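Local coordinates for uncharacterized protein (Wolinella succinogenes, PDB 3JYG) that is of unknown function but belongs to the 6-pyruvoyl tetrahydropterin synthase family and holds a bound zinc ion, at residues M59-D62 with F63-N67; W68-R71 with F72-V76; L169-P172 with K173-A176. One frame throughout, in Å; residues are numbered along the deposited sequence.

Contact 1 (M59-D62 with F63-N67)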
HETATM    1  N   MSE A  59       1.460 -21.024  -6.976  1.00 17.32           N
HETATM    2  CA  MSE A  59       1.253 -19.689  -7.509  1.00 18.68           C
HETATM    3  C   MSE A  59      -0.165 -19.334  -7.895  1.00 17.89           C
HETATM    4  O   MSE A  59      -0.969 -20.182  -8.272  1.00 18.39           O
HETATM    5  CB  MSE A  59       2.150 -19.484  -8.727  1.00 19.29           C
HETATM    6  CG  MSE A  59       3.628 -19.517  -8.406  1.00 20.10           C
HETATM    7 SE   MSE A  59       4.553 -19.294 -10.136  1.00 24.12          SE
HETATM    8  CE  MSE A  59       6.303 -19.813  -9.459  1.00 23.60           C
ATOM      9  N   VAL A  60      -0.466 -18.054  -7.806  1.00 17.25           N
ATOM     10  CA  VAL A  60      -1.656 -17.511  -8.458  1.00 16.22           C
ATOM     11  C   VAL A  60      -1.381 -17.669  -9.951  1.00 17.63           C
ATOM     12  O   VAL A  60      -2.080 -18.400 -10.659  1.00 16.52           O
ATOM     13  CB  VAL A  60      -1.847 -16.021  -8.110  1.00 14.20           C
ATOM     14  CG1 VAL A  60      -2.863 -15.396  -9.074  1.00 14.10           C
ATOM     15  CG2 VAL A  60      -2.307 -15.872  -6.674  1.00 14.44           C
ATOM     16  N   THR A  61      -0.336 -16.967 -10.398  1.00 19.04           N
ATOM     17  CA  THR A  61       0.273 -17.160 -11.715  1.00 21.42           C
ATOM     18  C   THR A  61       1.695 -16.577 -11.645  1.00 21.33           C
ATOM     19  O   THR A  61       1.982 -15.718 -10.774  1.00 21.92           O
ATOM     20  CB  THR A  61      -0.622 -16.563 -12.864  1.00 21.09           C
ATOM     21  OG1 THR A  61      -0.193 -17.055 -14.139  1.00 23.34           O
ATOM     22  CG2 THR A  61      -0.605 -15.000 -12.882  1.00 21.10           C
ATOM     23  N   ASP A  62       2.604 -17.024 -12.505  1.00 21.60           N
ATOM     24  CA  ASP A  62       3.980 -16.515 -12.421  1.00 23.62           C
ATOM     25  C   ASP A  62       4.002 -14.994 -12.663  1.00 24.60           C
ATOM     26  O   ASP A  62       3.414 -14.538 -13.659  1.00 24.49           O
ATOM     27  CB  ASP A  62       4.921 -17.211 -13.426  1.00 23.12           C
ATOM     28  CG  ASP A  62       6.397 -17.022 -13.056  1.00 24.55           C
ATOM     29  OD1 ASP A  62       6.946 -15.925 -13.249  1.00 26.37           O
ATOM     30  OD2 ASP A  62       7.015 -17.969 -12.531  1.00 24.49           O
ATOM     31  N   PHE A  63       4.665 -14.235 -11.769  1.00 25.19           N
ATOM     32  CA  PHE A  63       4.907 -12.783 -11.973  1.00 27.09           C
ATOM     33  C   PHE A  63       5.343 -12.464 -13.407  1.00 26.78           C
ATOM     34  O   PHE A  63       4.892 -11.472 -13.947  1.00 27.82           O
ATOM     35  CB  PHE A  63       5.946 -12.184 -10.982  1.00 27.63           C
ATOM     36  CG  PHE A  63       5.425 -11.990  -9.582  1.00 28.57           C
ATOM     37  CD1 PHE A  63       4.436 -11.044  -9.314  1.00 26.86           C
ATOM     38  CD2 PHE A  63       5.926 -12.766  -8.527  1.00 30.37           C
ATOM     39  CE1 PHE A  63       3.940 -10.876  -8.031  1.00 26.80           C
ATOM     40  CE2 PHE A  63       5.429 -12.601  -7.215  1.00 31.12           C
ATOM     41  CZ  PHE A  63       4.436 -11.645  -6.972  1.00 29.46           C
ATOM     42  N   ALA A  64       6.174 -13.318 -14.024  1.00 26.44           N
ATOM     43  CA  ALA A  64       6.651 -13.076 -15.401  1.00 25.82           C
ATOM     44  C   ALA A  64       5.572 -13.125 -16.456  1.00 26.52           C
ATOM     45  O   ALA A  64       5.811 -12.752 -17.619  1.00 25.80           O
ATOM     46  CB  ALA A  64       7.795 -14.028 -15.786  1.00 25.55           C
ATOM     47  N   HIS A  65       4.376 -13.583 -16.082  1.00 26.36           N
ATOM     48  CA  HIS A  65       3.288 -13.662 -17.053  1.00 25.82           C
ATOM     49  C   HIS A  65       2.654 -12.302 -17.292  1.00 25.35           C
ATOM     50  O   HIS A  65       1.653 -12.193 -17.992  1.00 24.27           O
ATOM     51  CB  HIS A  65       2.238 -14.694 -16.647  1.00 26.50           C
ATOM     52  CG  HIS A  65       2.708 -16.111 -16.779  1.00 28.14           C
ATOM     53  ND1 HIS A  65       2.198 -17.137 -16.013  1.00 29.07           N
ATOM     54  CD2 HIS A  65       3.638 -16.673 -17.596  1.00 29.14           C
ATOM     55  CE1 HIS A  65       2.782 -18.273 -16.359  1.00 29.63           C
ATOM     56  NE2 HIS A  65       3.679 -18.015 -17.297  1.00 26.34           N
ATOM     57  N   LEU A  66       3.265 -11.271 -16.716  1.00 24.81           N
ATOM     58  CA  LEU A  66       2.862  -9.889 -16.988  1.00 24.74           C
ATOM     59  C   LEU A  66       3.958  -9.161 -17.802  1.00 24.81           C
ATOM     60  O   LEU A  66       3.879  -7.935 -18.047  1.00 23.97           O
ATOM     61  CB  LEU A  66       2.511  -9.149 -15.684  1.00 25.51           C
ATOM     62  CG  LEU A  66       1.118  -9.469 -15.069  1.00 25.71           C
ATOM     63  CD1 LEU A  66       0.930  -8.873 -13.667  1.00 25.16           C
ATOM     64  CD2 LEU A  66      -0.061  -9.050 -16.028  1.00 24.16           C
ATOM     65  N   ASN A  67       4.959  -9.933 -18.249  1.00 24.24           N
ATOM     66  CA  ASN A  67       6.040  -9.381 -19.102  1.00 24.57           C
ATOM     67  C   ASN A  67       5.536  -8.698 -20.381  1.00 23.90           C
ATOM     68  O   ASN A  67       6.033  -7.662 -20.764  1.00 24.90           O
ATOM     69  CB  ASN A  67       7.121 -10.442 -19.429  1.00 24.07           C
ATOM     70  CG  ASN A  67       8.022 -10.774 -18.230  1.00 24.90           C
ATOM     71  OD1 ASN A  67       8.031 -10.082 -17.190  1.00 21.25           O
ATOM     72  ND2 ASN A  67       8.780 -11.856 -18.369  1.00 26.22           N
TER

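Contact 2 (W68-R71 with F72-V76)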
ATOM      1  N   TRP A  68       4.554  -9.291 -21.044  1.00 24.21           N
ATOM      2  CA  TRP A  68       3.923  -8.665 -22.217  1.00 24.11           C
ATOM      3  C   TRP A  68       3.306  -7.300 -21.879  1.00 23.85           C
ATOM      4  O   TRP A  68       3.159  -6.427 -22.758  1.00 23.52           O
ATOM      5  CB  TRP A  68       2.826  -9.556 -22.813  1.00 24.12           C
ATOM      6  CG  TRP A  68       1.672  -9.670 -21.876  1.00 25.43           C
ATOM      7  CD1 TRP A  68       1.573 -10.531 -20.823  1.00 25.29           C
ATOM      8  CD2 TRP A  68       0.488  -8.856 -21.843  1.00 25.40           C
ATOM      9  NE1 TRP A  68       0.406 -10.314 -20.142  1.00 26.69           N
ATOM     10  CE2 TRP A  68      -0.287  -9.300 -20.747  1.00 25.44           C
ATOM     11  CE3 TRP A  68       0.012  -7.797 -22.622  1.00 23.28           C
ATOM     12  CZ2 TRP A  68      -1.530  -8.736 -20.420  1.00 23.55           C
ATOM     13  CZ3 TRP A  68      -1.206  -7.226 -22.287  1.00 22.26           C
ATOM     14  CH2 TRP A  68      -1.966  -7.705 -21.188  1.00 22.17           C
ATOM     15  N   PHE A  69       2.894  -7.147 -20.626  1.00 21.98           N
ATOM     16  CA  PHE A  69       2.247  -5.916 -20.216  1.00 20.86           C
ATOM     17  C   PHE A  69       3.329  -4.899 -19.903  1.00 20.42           C
ATOM     18  O   PHE A  69       3.176  -3.731 -20.239  1.00 19.58           O
ATOM     19  CB  PHE A  69       1.330  -6.148 -19.020  1.00 19.79           C
ATOM     20  CG  PHE A  69       0.664  -4.891 -18.512  1.00 19.70           C
ATOM     21  CD1 PHE A  69      -0.421  -4.347 -19.183  1.00 20.39           C
ATOM     22  CD2 PHE A  69       1.089  -4.289 -17.336  1.00 16.10           C
ATOM     23  CE1 PHE A  69      -1.048  -3.228 -18.716  1.00 21.26           C
ATOM     24  CE2 PHE A  69       0.461  -3.165 -16.847  1.00 18.48           C
ATOM     25  CZ  PHE A  69      -0.612  -2.622 -17.538  1.00 16.19           C
ATOM     26  N   LYS A  70       4.436  -5.367 -19.297  1.00 19.86           N
ATOM     27  CA  LYS A  70       5.646  -4.578 -19.125  1.00 21.09           C
ATOM     28  C   LYS A  70       6.111  -3.993 -20.461  1.00 21.02           C
ATOM     29  O   LYS A  70       6.410  -2.812 -20.555  1.00 20.15           O
ATOM     30  CB  LYS A  70       6.788  -5.424 -18.527  1.00 21.86           C
ATOM     31  CG  LYS A  70       7.924  -4.574 -18.005  1.00 26.90           C
ATOM     32  CD  LYS A  70       8.911  -5.337 -17.084  1.00 33.32           C
ATOM     33  CE  LYS A  70       9.729  -4.327 -16.265  1.00 36.94           C
ATOM     34  NZ  LYS A  70      10.561  -3.465 -17.147  1.00 37.49           N
ATOM     35  N   ARG A  71       6.151  -4.834 -21.489  1.00 21.74           N
ATOM     36  CA  ARG A  71       6.624  -4.433 -22.803  1.00 22.42           C
ATOM     37  C   ARG A  71       5.739  -3.326 -23.361  1.00 21.26           C
ATOM     38  O   ARG A  71       6.239  -2.336 -23.866  1.00 20.75           O
ATOM     39  CB  ARG A  71       6.659  -5.625 -23.750  1.00 22.59           C
ATOM     40  CG  ARG A  71       7.658  -5.439 -24.923  1.00 28.52           C
ATOM     41  CD  ARG A  71       7.753  -6.716 -25.779  1.00 34.21           C
ATOM     42  NE  ARG A  71       6.402  -7.140 -26.111  1.00 41.42           N
ATOM     43  CZ  ARG A  71       6.064  -8.258 -26.749  1.00 45.01           C
ATOM     44  NH1 ARG A  71       6.990  -9.114 -27.180  1.00 46.60           N
ATOM     45  NH2 ARG A  71       4.778  -8.510 -26.955  1.00 45.37           N
ATOM     46  N   PHE A  72       4.434  -3.519 -23.271  1.00 20.56           N
ATOM     47  CA  PHE A  72       3.460  -2.493 -23.618  1.00 20.04           C
ATOM     48  C   PHE A  72       3.685  -1.116 -22.940  1.00 19.86           C
ATOM     49  O   PHE A  72       3.815  -0.105 -23.622  1.00 19.81           O
ATOM     50  CB  PHE A  72       2.032  -2.998 -23.375  1.00 19.83           C
ATOM     51  CG  PHE A  72       0.992  -1.947 -23.629  1.00 21.07           C
ATOM     52  CD1 PHE A  72       0.615  -1.627 -24.936  1.00 21.49           C
ATOM     53  CD2 PHE A  72       0.443  -1.219 -22.581  1.00 20.82           C
ATOM     54  CE1 PHE A  72      -0.333  -0.634 -25.196  1.00 23.52           C
ATOM     55  CE2 PHE A  72      -0.504  -0.200 -22.845  1.00 24.22           C
ATOM     56  CZ  PHE A  72      -0.887   0.081 -24.161  1.00 20.69           C
ATOM     57  N   ILE A  73       3.792  -1.083 -21.626  1.00 18.11           N
ATOM     58  CA  ILE A  73       4.114   0.150 -20.917  1.00 18.21           C
ATOM     59  C   ILE A  73       5.423   0.760 -21.445  1.00 18.94           C
ATOM     60  O   ILE A  73       5.482   1.974 -21.699  1.00 19.88           O
ATOM     61  CB  ILE A  73       4.227  -0.102 -19.372  1.00 16.61           C
ATOM     62  CG1 ILE A  73       2.883  -0.570 -18.770  1.00 16.47           C
ATOM     63  CG2 ILE A  73       4.781   1.131 -18.616  1.00 15.08           C
ATOM     64  CD1 ILE A  73       1.734   0.371 -18.919  1.00 19.33           C
ATOM     65  N   ASP A  74       6.453  -0.078 -21.591  1.00 19.81           N
ATOM     66  CA  ASP A  74       7.812   0.360 -21.974  1.00 20.99           C
ATOM     67  C   ASP A  74       7.836   0.882 -23.431  1.00 20.99           C
ATOM     68  O   ASP A  74       8.446   1.930 -23.737  1.00 21.09           O
ATOM     69  CB  ASP A  74       8.826  -0.795 -21.800  1.00 22.04           C
ATOM     70  CG  ASP A  74       9.198  -1.088 -20.313  1.00 25.50           C
ATOM     71  OD1 ASP A  74       8.736  -0.381 -19.369  1.00 28.49           O
ATOM     72  OD2 ASP A  74       9.953  -2.080 -20.079  1.00 29.64           O
ATOM     73  N   GLU A  75       7.158   0.156 -24.325  1.00 20.07           N
ATOM     74  CA  GLU A  75       7.243   0.422 -25.756  1.00 20.42           C
ATOM     75  C   GLU A  75       6.239   1.438 -26.239  1.00 19.56           C
ATOM     76  O   GLU A  75       6.499   2.136 -27.245  1.00 18.35           O
ATOM     77  CB  GLU A  75       7.200  -0.876 -26.580  1.00 20.53           C
ATOM     78  CG  GLU A  75       8.520  -1.638 -26.367  1.00 25.96           C
ATOM     79  CD  GLU A  75       8.635  -2.946 -27.081  1.00 30.91           C
ATOM     80  OE1 GLU A  75       7.755  -3.276 -27.890  1.00 33.85           O
ATOM     81  OE2 GLU A  75       9.638  -3.668 -26.817  1.00 35.57           O
ATOM     82  N   VAL A  76       5.105   1.533 -25.527  1.00 17.71           N
ATOM     83  CA  VAL A  76       4.009   2.405 -25.964  1.00 17.56           C
ATOM     84  C   VAL A  76       3.843   3.712 -25.183  1.00 17.65           C
ATOM     85  O   VAL A  76       3.656   4.767 -25.814  1.00 17.02           O
ATOM     86  CB  VAL A  76       2.643   1.650 -26.071  1.00 17.51           C
ATOM     87  CG1 VAL A  76       1.498   2.638 -26.456  1.00 16.86           C
ATOM     88  CG2 VAL A  76       2.787   0.454 -27.095  1.00 18.74           C
TER

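Contact 3 (L169-P172 with K173-A176)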
ATOM      1  N   LEU A 169      -0.795   5.348  -9.880  1.00 17.00           N
ATOM      2  CA  LEU A 169      -0.248   6.416  -9.055  1.00 19.72           C
ATOM      3  C   LEU A 169       0.216   7.562  -9.975  1.00 21.20           C
ATOM      4  O   LEU A 169       1.065   7.388 -10.867  1.00 20.68           O
ATOM      5  CB  LEU A 169       0.893   5.896  -8.139  1.00 19.96           C
ATOM      6  CG  LEU A 169       0.703   4.910  -6.970  1.00 20.41           C
ATOM      7  CD1 LEU A 169       0.057   3.633  -7.403  1.00 22.38           C
ATOM      8  CD2 LEU A 169       2.044   4.549  -6.276  1.00 26.79           C
ATOM      9  N   GLU A 170      -0.414   8.717  -9.794  1.00 22.70           N
ATOM     10  CA  GLU A 170      -0.118   9.907 -10.551  1.00 24.77           C
ATOM     11  C   GLU A 170       1.116  10.614  -9.910  1.00 24.80           C
ATOM     12  O   GLU A 170       1.950  11.230 -10.600  1.00 22.22           O
ATOM     13  CB  GLU A 170      -1.326  10.825 -10.440  1.00 26.79           C
ATOM     14  CG  GLU A 170      -1.208  12.123 -11.144  1.00 30.77           C
ATOM     15  CD  GLU A 170      -2.335  13.042 -10.749  1.00 36.93           C
ATOM     16  OE1 GLU A 170      -3.525  12.637 -10.935  1.00 40.54           O
ATOM     17  OE2 GLU A 170      -2.028  14.149 -10.258  1.00 36.40           O
ATOM     18  N   THR A 171       1.161  10.570  -8.574  1.00 25.10           N
ATOM     19  CA  THR A 171       2.279  11.087  -7.790  1.00 26.29           C
ATOM     20  C   THR A 171       2.537  10.108  -6.618  1.00 27.79           C
ATOM     21  O   THR A 171       1.721   9.197  -6.373  1.00 27.86           O
ATOM     22  CB  THR A 171       2.022  12.533  -7.262  1.00 26.68           C
ATOM     23  OG1 THR A 171       1.080  12.520  -6.184  1.00 25.96           O
ATOM     24  CG2 THR A 171       1.545  13.493  -8.379  1.00 27.53           C
ATOM     25  N   PRO A 172       3.671  10.259  -5.907  1.00 28.90           N
ATOM     26  CA  PRO A 172       3.804   9.315  -4.805  1.00 28.45           C
ATOM     27  C   PRO A 172       2.695   9.574  -3.795  1.00 28.15           C
ATOM     28  O   PRO A 172       2.364   8.690  -3.022  1.00 29.96           O
ATOM     29  CB  PRO A 172       5.168   9.667  -4.217  1.00 28.51           C
ATOM     30  CG  PRO A 172       5.339  11.158  -4.525  1.00 29.53           C
ATOM     31  CD  PRO A 172       4.819  11.204  -5.954  1.00 29.27           C
ATOM     32  N   LYS A 173       2.076  10.748  -3.863  1.00 26.70           N
ATOM     33  CA  LYS A 173       1.092  11.137  -2.875  1.00 25.89           C
ATOM     34  C   LYS A 173      -0.355  10.874  -3.255  1.00 23.86           C
ATOM     35  O   LYS A 173      -1.230  11.014  -2.425  1.00 22.43           O
ATOM     36  CB  LYS A 173       1.204  12.642  -2.606  1.00 26.84           C
ATOM     37  CG  LYS A 173       1.159  12.994  -1.183  1.00 30.23           C
ATOM     38  CD  LYS A 173       2.567  12.832  -0.614  1.00 34.19           C
ATOM     39  CE  LYS A 173       2.583  12.742   0.919  1.00 37.04           C
ATOM     40  NZ  LYS A 173       3.864  12.103   1.366  1.00 35.08           N
ATOM     41  N   SER A 174      -0.626  10.538  -4.507  1.00 23.59           N
ATOM     42  CA  SER A 174      -2.012  10.504  -4.945  1.00 22.95           C
ATOM     43  C   SER A 174      -2.179   9.439  -6.006  1.00 22.47           C
ATOM     44  O   SER A 174      -1.324   9.289  -6.923  1.00 20.76           O
ATOM     45  CB  SER A 174      -2.418  11.869  -5.478  1.00 24.50           C
ATOM     46  OG  SER A 174      -1.661  12.201  -6.639  1.00 27.42           O
ATOM     47  N   ARG A 175      -3.277   8.697  -5.885  1.00 20.08           N
ATOM     48  CA  ARG A 175      -3.490   7.552  -6.737  1.00 18.76           C
ATOM     49  C   ARG A 175      -4.955   7.173  -6.899  1.00 18.05           C
ATOM     50  O   ARG A 175      -5.805   7.556  -6.093  1.00 17.56           O
ATOM     51  CB  ARG A 175      -2.711   6.373  -6.202  1.00 19.12           C
ATOM     52  CG  ARG A 175      -3.070   5.968  -4.806  1.00 21.56           C
ATOM     53  CD  ARG A 175      -1.898   5.160  -4.236  1.00 30.90           C
ATOM     54  NE  ARG A 175      -2.083   4.890  -2.820  1.00 38.89           N
ATOM     55  CZ  ARG A 175      -1.519   5.559  -1.813  1.00 40.76           C
ATOM     56  NH1 ARG A 175      -1.803   5.176  -0.581  1.00 38.88           N
ATOM     57  NH2 ARG A 175      -0.666   6.573  -2.026  1.00 42.31           N
ATOM     58  N   ALA A 176      -5.211   6.459  -7.983  1.00 16.22           N
ATOM     59  CA  ALA A 176      -6.511   5.980  -8.347  1.00 15.36           C
ATOM     60  C   ALA A 176      -6.469   4.470  -8.343  1.00 15.75           C
ATOM     61  O   ALA A 176      -5.413   3.852  -8.474  1.00 14.29           O
ATOM     62  CB  ALA A 176      -6.887   6.476  -9.716  1.00 15.13           C
TER
HETATM   63  O   HOH W   1       0.523   7.256  -4.603  1.00 38.68           O

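Contact 1 (M59-D62 with F63-N67)
Past Asp62 the chain coils into a 3-10 turn spanning 63-66, with His65 N bonded to Asp62 O at 2.8 Å and Leu66 at the N-cap position before helix 67-77. The side chain of Asp62 follows the same curve. Its CG stands anti to the backbone N (chi1 -162°), and OD1 takes the Ala64 N-H on its anti lone pair, on the side away from OD2, at 2.8 Å from Ala64 N. Two oxygens of one residue, O and OD1, therefore hold the amides of His65 and Ala64, and the Ala64 CB lies 3.3 Å from Asp62 OD1. Asp62 CB lies over one face of the His65 ring, 3.9 Å from the centroid and offset toward the rim, a CH-pi contact. Thr61 meets the same ring differently. Chi1 of -165° places OG1 opposite the backbone N, where the hydroxyl lies in the ring plane at the edge, 3.0 Å from His65 ND1, in a hydrogen bond that either could donate. The imidazole is thus fixed in rotation by the ND1 bond, by a methylene over a face and by the bond from NE2 to Asn25 N of the second subunit. Asp62 OD2 bonds to Gln22 of that subunit, so both polar ends are engaged across the interface. The pairing of Asp62 OD1 with the amide two residues on is an Asx turn, here leading through a 3-10 turn into a helix at a subunit boundary.

Contact 2 (W68-R71 with F72-V76)
Ile73 lays CG1 over one face of the Phe69 ring, offset toward the rim, with Ile73 CG1 4.0 Å from Phe69 CE2 and Ile73 CD1 4.0 Å from Phe69 CZ. Phe69 CG is trans to its own nitrogen (chi1 178°), which swings the ring outward and leans it toward the next turn, where Ile73 meets it. Phe72 CB lies 3.4 Å from Phe69 O, and the Phe72 ring goes on to Leu151 and Tyr110. On another side of the helix, Lys70 runs out extended and bends only at the last torsion (chi4 -63°), bringing NZ within 3.3 Å of Asp74 OD2 in a salt bridge whose hydrogen bond is weak. Arg71 and Glu75 meet through carbon rather than charge: Glu75 OE2 lies 3.3 Å from Arg71 CG, while the bend at chi3 (50°) carries the guanidinium off, leaving Arg71 NE 4.5 Å from Glu75 OE1, which is well out of the guanidinium plane. No N-H points at that oxygen, so any attraction is probably of charge alone. Beneath these pairs run the helical bonds, such as Ile73 N to Phe69 O at 3.1 Å. Phe69 also meets Phe11 edge-to-face, and Trp68 meets Phe28 of the second subunit. Helix 67-77 is thus amphipathic, its apolar face packed on strands 3-17 and 40-52 and on helix 141-155, as in the helix-on-sheet layer of the tunnelling fold.

Contact 3 (L169-P172 with K173-A176)
Leu169 and Arg175 lie side by side and point the same way, the aliphatic part of the arginine running along the leucine with Leu169 CG 3.8 Å from Arg175 CD. Arg175 CG sits between its backbone N and carbonyl carbon (chi1 59°), and the chain then extends to NE, keeping the methylenes beside the leucine. The guanidinium lies beyond them; a water in its plane, at the edge, accepts from Arg175 NH2 at 2.9 Å and donates to Thr171 O, tying the arginine to the turn. Arg175 NH2 also forms a salt bridge with Glu10 of the third subunit. This is a beta hairpin between strands 162-169 and 174-180, closed by a type I turn from Thr171 to Ser174 and distorted by a classic beta bulge: Glu170 and Thr171 both face Ser174. The carbonyl of Ser174 accepts from both amides, at 3.1 Å from Glu170 N and at 3.2 Å from Thr171 N, the latter nearly straight (178°) and in the carbonyl plane. On the face opposite Leu169 and Arg175, Thr171 and Ser174 direct their hydroxyls at each other, Thr171 OG1 to Ser174 OG being 2.8 Å, with the donor undecided. Next to them Glu170, its side chain about 4 Å from the zinc ion held by His17, His40 and His42, packs on His42 and bonds through OE1 to Ser141. Lys173 leads away from the hairpin to a salt bridge with Asp12 of the third subunit, and the strand from Ser174 to Ala176 pairs antiparallel with a strand of that subunit.

Overall arrangement
Contacts 1 and 2 follow one another along the chain, their centres about 15 Å apart, the loop of contact 1 leading straight into the helix of contact 2. Both pack on strands 3-17 and 40-52 and both touch the second subunit. Contact 1 is buried and polar, several of its polar groups bonded to that subunit; contact 2 is only partly buried, with aromatic and aliphatic groups inward and charged pairs outward. Contact 3 is a surface hairpin, centred about 25 Å from contact 1 and 20 Å from contact 2, at the strand that is outermost within the chain, where the third subunit continues the sheet. It mixes hydroxyl, amide and water bonds and brings Glu170 near the zinc ion.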